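Local coordinates for D-alanyl-lipoteichoic acid synthetase (Streptococcus pneumoniae, PDB 3BMA), which probably takes part in lipoteichoic acid biosynthesis at the cell membrane, in the pathway that decorates the polymer with D-alanine, at residues A191-F194 and G195-S198; T22-S25 and F26-S30. The protein carries 1 engineered substitution. All coordinates share one frame; numbering follows the deposited sequence.

Interaction 1. Residues A191-F194 and G195-S198; sequences ASFF and GQFS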
loop_
_atom_site.group_PDB
_atom_site.type_symbol
_atom_site.label_atom_id
_atom_site.label_comp_id
_atom_site.label_asym_id
_atom_site.label_seq_id
_atom_site.Cartn_x
_atom_site.Cartn_y
_atom_site.Cartn_z
ATOM N N ALA C 191 -11.510 11.860 -13.148
ATOM C CA ALA C 191 -12.074 12.167 -14.463
ATOM C C ALA C 191 -13.567 12.506 -14.436
ATOM O O ALA C 191 -13.992 13.450 -15.099
ATOM C CB ALA C 191 -11.808 11.032 -15.437
ATOM N N SER C 192 -14.344 11.748 -13.663
ATOM C CA SER C 192 -15.790 11.951 -13.595
ATOM C C SER C 192 -16.177 13.200 -12.805
ATOM O O SER C 192 -17.223 13.798 -13.059
ATOM C CB SER C 192 -16.497 10.713 -13.030
ATOM O OG SER C 192 -16.053 10.416 -11.720
ATOM N N PHE C 193 -15.332 13.602 -11.856
ATOM C CA PHE C 193 -15.582 14.824 -11.092
ATOM C C PHE C 193 -15.122 16.072 -11.848
ATOM O O PHE C 193 -15.849 17.064 -11.896
ATOM C CB PHE C 193 -14.937 14.774 -9.697
ATOM C CG PHE C 193 -15.225 15.991 -8.852
ATOM C CD1 PHE C 193 -14.330 17.060 -8.808
ATOM C CD2 PHE C 193 -16.401 16.076 -8.110
ATOM C CE1 PHE C 193 -14.601 18.188 -8.044
ATOM C CE2 PHE C 193 -16.680 17.203 -7.338
ATOM C CZ PHE C 193 -15.778 18.258 -7.306
ATOM N N PHE C 194 -13.919 16.018 -12.423
ATOM C CA PHE C 194 -13.303 17.196 -13.047
ATOM C C PHE C 194 -13.585 17.352 -14.541
ATOM O O PHE C 194 -13.247 18.379 -15.131
ATOM C CB PHE C 194 -11.788 17.223 -12.793
ATOM C CG PHE C 194 -11.419 17.521 -11.372
ATOM C CD1 PHE C 194 -10.836 16.543 -10.571
ATOM C CD2 PHE C 194 -11.659 18.776 -10.827
ATOM C CE1 PHE C 194 -10.500 16.808 -9.249
ATOM C CE2 PHE C 194 -11.329 19.050 -9.505
ATOM C CZ PHE C 194 -10.744 18.065 -8.715
ATOM N N GLY C 195 -14.202 16.342 -15.146
ATOM C CA GLY C 195 -14.496 16.376 -16.575
ATOM C C GLY C 195 -15.847 16.974 -16.915
ATOM O O GLY C 195 -16.127 17.258 -18.081
ATOM N N GLN C 196 -16.683 17.178 -15.898
ATOM C CA GLN C 196 -18.034 17.704 -16.098
ATOM C C GLN C 196 -18.090 19.229 -16.266
ATOM O O GLN C 196 -19.161 19.797 -16.488
ATOM C CB GLN C 196 -18.959 17.252 -14.963
ATOM C CG GLN C 196 -18.652 17.862 -13.602
ATOM C CD GLN C 196 -19.383 17.171 -12.459
ATOM O OE1 GLN C 196 -20.186 16.262 -12.674
ATOM N NE2 GLN C 196 -19.100 17.601 -11.233
ATOM N N PHE C 197 -16.933 19.878 -16.170
ATOM C CA PHE C 197 -16.846 21.334 -16.246
ATOM C C PHE C 197 -16.335 21.845 -17.602
ATOM O O PHE C 197 -16.048 23.037 -17.751
ATOM C CB PHE C 197 -15.968 21.870 -15.107
ATOM C CG PHE C 197 -16.376 21.396 -13.733
ATOM C CD1 PHE C 197 -17.681 21.577 -13.271
ATOM C CD2 PHE C 197 -15.446 20.795 -12.887
ATOM C CE1 PHE C 197 -18.055 21.148 -11.993
ATOM C CE2 PHE C 197 -15.811 20.365 -11.607
ATOM C CZ PHE C 197 -17.119 20.541 -11.161
ATOM N N SER C 198 -16.230 20.945 -18.582
ATOM C CA SER C 198 -15.779 21.299 -19.933
ATOM C C SER C 198 -16.898 21.976 -20.725
ATOM O O SER C 198 -17.937 21.362 -20.987
ATOM C CB SER C 198 -15.280 20.058 -20.682
ATOM O OG SER C 198 -14.156 19.478 -20.042
HETATM O O HOH W 1 -12.310 18.286 -18.385
#

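Interaction 2. Residues T22-S25 and F26-S30; sequences TIDS and FKERS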
loop_
_atom_site.group_PDB
_atom_site.type_symbol
_atom_site.label_atom_id
_atom_site.label_comp_id
_atom_site.label_asym_id
_atom_site.label_seq_id
_atom_site.Cartn_x
_atom_site.Cartn_y
_atom_site.Cartn_z
ATOM N N THR C 22 -14.915 17.237 -30.492
ATOM C CA THR C 22 -13.657 17.808 -30.030
ATOM C C THR C 22 -12.789 16.668 -29.527
ATOM O O THR C 22 -13.219 15.510 -29.527
ATOM C CB THR C 22 -13.858 18.858 -28.903
ATOM O OG1 THR C 22 -14.700 18.321 -27.874
ATOM C CG2 THR C 22 -14.472 20.141 -29.455
ATOM N N ILE C 23 -11.570 16.998 -29.114
ATOM C CA ILE C 23 -10.658 16.026 -28.520
ATOM C C ILE C 23 -11.229 15.577 -27.178
ATOM O O ILE C 23 -11.209 14.386 -26.860
ATOM C CB ILE C 23 -9.226 16.608 -28.372
ATOM C CG1 ILE C 23 -8.648 16.945 -29.750
ATOM C CG2 ILE C 23 -8.307 15.626 -27.663
ATOM C CD1 ILE C 23 -7.531 17.963 -29.725
ATOM N N ASP C 24 -11.783 16.535 -26.433
ATOM C CA ASP C 24 -12.399 16.292 -25.125
ATOM C C ASP C 24 -13.581 15.325 -25.156
ATOM O O ASP C 24 -13.639 14.408 -24.347
ATOM C CB ASP C 24 -12.819 17.613 -24.468
ATOM C CG ASP C 24 -11.651 18.352 -23.818
ATOM O OD1 ASP C 24 -11.911 19.358 -23.122
ATOM O OD2 ASP C 24 -10.483 17.935 -23.990
ATOM N N SER C 25 -14.504 15.514 -26.100
ATOM C CA SER C 25 -15.678 14.639 -26.221
ATOM C C SER C 25 -15.288 13.187 -26.506
ATOM O O SER C 25 -16.017 12.261 -26.150
ATOM C CB SER C 25 -16.655 15.160 -27.286
ATOM O OG SER C 25 -16.112 15.069 -28.592
ATOM N N PHE C 26 -14.126 13.004 -27.127
ATOM C CA PHE C 26 -13.594 11.681 -27.413
ATOM C C PHE C 26 -12.758 11.072 -26.277
ATOM O O PHE C 26 -13.052 9.958 -25.840
ATOM C CB PHE C 26 -12.789 11.693 -28.719
ATOM C CG PHE C 26 -12.303 10.335 -29.140
ATOM C CD1 PHE C 26 -13.147 9.463 -29.811
ATOM C CD2 PHE C 26 -11.001 9.924 -28.859
ATOM C CE1 PHE C 26 -12.705 8.207 -30.196
ATOM C CE2 PHE C 26 -10.553 8.665 -29.238
ATOM C CZ PHE C 26 -11.409 7.806 -29.911
ATOM N N LYS C 27 -11.723 11.784 -25.815
ATOM C CA LYS C 27 -10.766 11.215 -24.854
ATOM C C LYS C 27 -11.249 11.213 -23.397
ATOM O O LYS C 27 -10.873 10.341 -22.617
ATOM C CB LYS C 27 -9.370 11.850 -24.994
ATOM C CG LYS C 27 -9.197 13.240 -24.404
ATOM C CD LYS C 27 -7.733 13.653 -24.403
ATOM C CE LYS C 27 -7.495 14.891 -23.543
ATOM N NZ LYS C 27 -8.167 16.117 -24.073
ATOM N N GLU C 28 -12.078 12.187 -23.034
ATOM C CA GLU C 28 -12.549 12.294 -21.659
ATOM C C GLU C 28 -13.652 11.298 -21.336
ATOM O O GLU C 28 -14.513 11.000 -22.164
ATOM C CB GLU C 28 -12.992 13.723 -21.320
ATOM C CG GLU C 28 -12.036 14.508 -20.415
ATOM C CD GLU C 28 -10.727 14.888 -21.084
ATOM O OE1 GLU C 28 -9.665 14.709 -20.450
ATOM O OE2 GLU C 28 -10.758 15.371 -22.236
ATOM N N ARG C 29 -13.584 10.790 -20.112
ATOM C CA ARG C 29 -14.529 9.816 -19.591
ATOM C C ARG C 29 -15.908 10.433 -19.360
ATOM O O ARG C 29 -16.917 9.885 -19.789
ATOM C CB ARG C 29 -13.984 9.266 -18.275
ATOM C CG ARG C 29 -14.811 8.188 -17.630
ATOM C CD ARG C 29 -14.220 7.842 -16.288
ATOM N NE ARG C 29 -14.497 6.458 -15.928
ATOM C CZ ARG C 29 -13.719 5.426 -16.238
ATOM N NH1 ARG C 29 -14.075 4.209 -15.858
ATOM N NH2 ARG C 29 -12.590 5.601 -16.918
ATOM N N SER C 30 -15.923 11.581 -18.681
ATOM C CA SER C 30 -17.148 12.225 -18.195
ATOM C C SER C 30 -18.277 12.412 -19.204
ATOM O O SER C 30 -19.366 11.887 -18.994
ATOM C CB SER C 30 -16.825 13.560 -17.520
ATOM O OG SER C 30 -17.979 14.107 -16.902
HETATM O O HOH W 2 -16.329 12.243 -23.330
#

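Interaction 1. Residues A191-F194 and G195-S198
Ala-191 O receives the amide of Gly-195 at 2.9 Å, Gly-195 N to Ala-191 O, but the N-H points well off the oxygen (125°), which makes this a weak bond. Gly-195 is buried, and its chain runs close to that carbonyl. Ser-192 turns its hydroxyl back along the helix to Glu-188 O. The ring of Phe-193 offers a face to the edge of Phe-197, a T-shaped pair with centroids 6.0 Å apart and planes at 88°; the closest carbons of the two rings, Phe-193 CE1 and Phe-197 CE2, are 4.3 Å apart. The carbonyl of the same residue also approaches the second ring, Phe-193 O lying 3.3 Å from Phe-197 CE2. After helix 174-194 the chain enters a type I beta turn, Gly-195 to Ser-198, that swings Phe-197 back beside Phe-193. Gln-196 follows alongside: with chi1 at 68° its CG is set between backbone N and carbonyl carbon, which brings Gln-196 CG to 3.4 Å from Phe-193 O and over one face of the Phe-197 ring, toward the rim. Beyond CG the chain is extended. Phe-194 takes Phe-193 CD1 over the centre of its ring, 3.5 Å above the plane. Its carbonyl is linked through a water to Ser-198 OG, weakly on the Phe-194 side. Phe-154 of a second subunit meets the rings of both Phe-193 and Phe-197.

Interaction 2. Residues T22-S25 and F26-S30
A capped, single-turn helix, 23-27, carries this contact, with a salt-bridge network along one side. Ile-23 O takes the amide of Lys-27 almost straight, Lys-27 N to Ile-23 O being 2.9 Å with an N-H angle of 173°, and Asp-24 O takes Glu-28 N at 3.0 Å in a more bent bond. Lys-27, in the conformer given here, sends CG between its backbone N and carbonyl carbon (chi1 77°), runs extended to CE and then bends, which brings the ammonium group back over the preceding turn. There Lys-27 NZ meets Asp-24 OD2 at 2.9 Å in a salt bridge whose hydrogen bond is weak, and reaches Glu-28 OE2 at 3.3 Å in a second, also weak. The aliphatic part of the lysine passes Ile-23, with Lys-27 CD 3.9 Å from Ile-23 CG2. The side chains of Asp-24 and Glu-28 run side by side, their carboxylate planes 78° apart, and Asp-24 OD2 comes within 3.1 Å of Glu-28 OE2; the shared lysine charge probably offsets much of the repulsion. At the other end Thr-22 OG1 accepts a weak bond from Ser-25 N. Near Glu-28, which leaves helical geometry, a water donates to Ser-25 O. Phe-26 packs on Leu-76 of strand 72-76, placing this turn beside the parallel sheet, and Arg-29 forms a salt bridge with Asp-128. Such an arrangement is that of a short N-capped helix, with Thr-22 as the N-cap and Lys-27 paired with Asp-24 three residues back and with its neighbour Glu-28.

How the interactions relate
Interaction 1 lies at the surface, its centre about 24 Å from the centre of the chain, and interaction 2 is partly buried, its centre at about 14 Å; the two centres are about 10 Å apart. They touch directly: Ser-30 of helix 29-36 packs against Ala-191, Gly-195 and Gln-196 at the helix end and turn, while Asp-24 of helix 23-27 touches Ser-198 in the loop that follows. Their chemistry differs with place. The 191-198 contact is largely aromatic, and its phenylalanines meet a second subunit, whereas 22-30 relies on charged pairs and backbone bonds, touches no other chain of the assembly, and packs Ser-25 and Phe-26 on strand 72-76 within its own subunit.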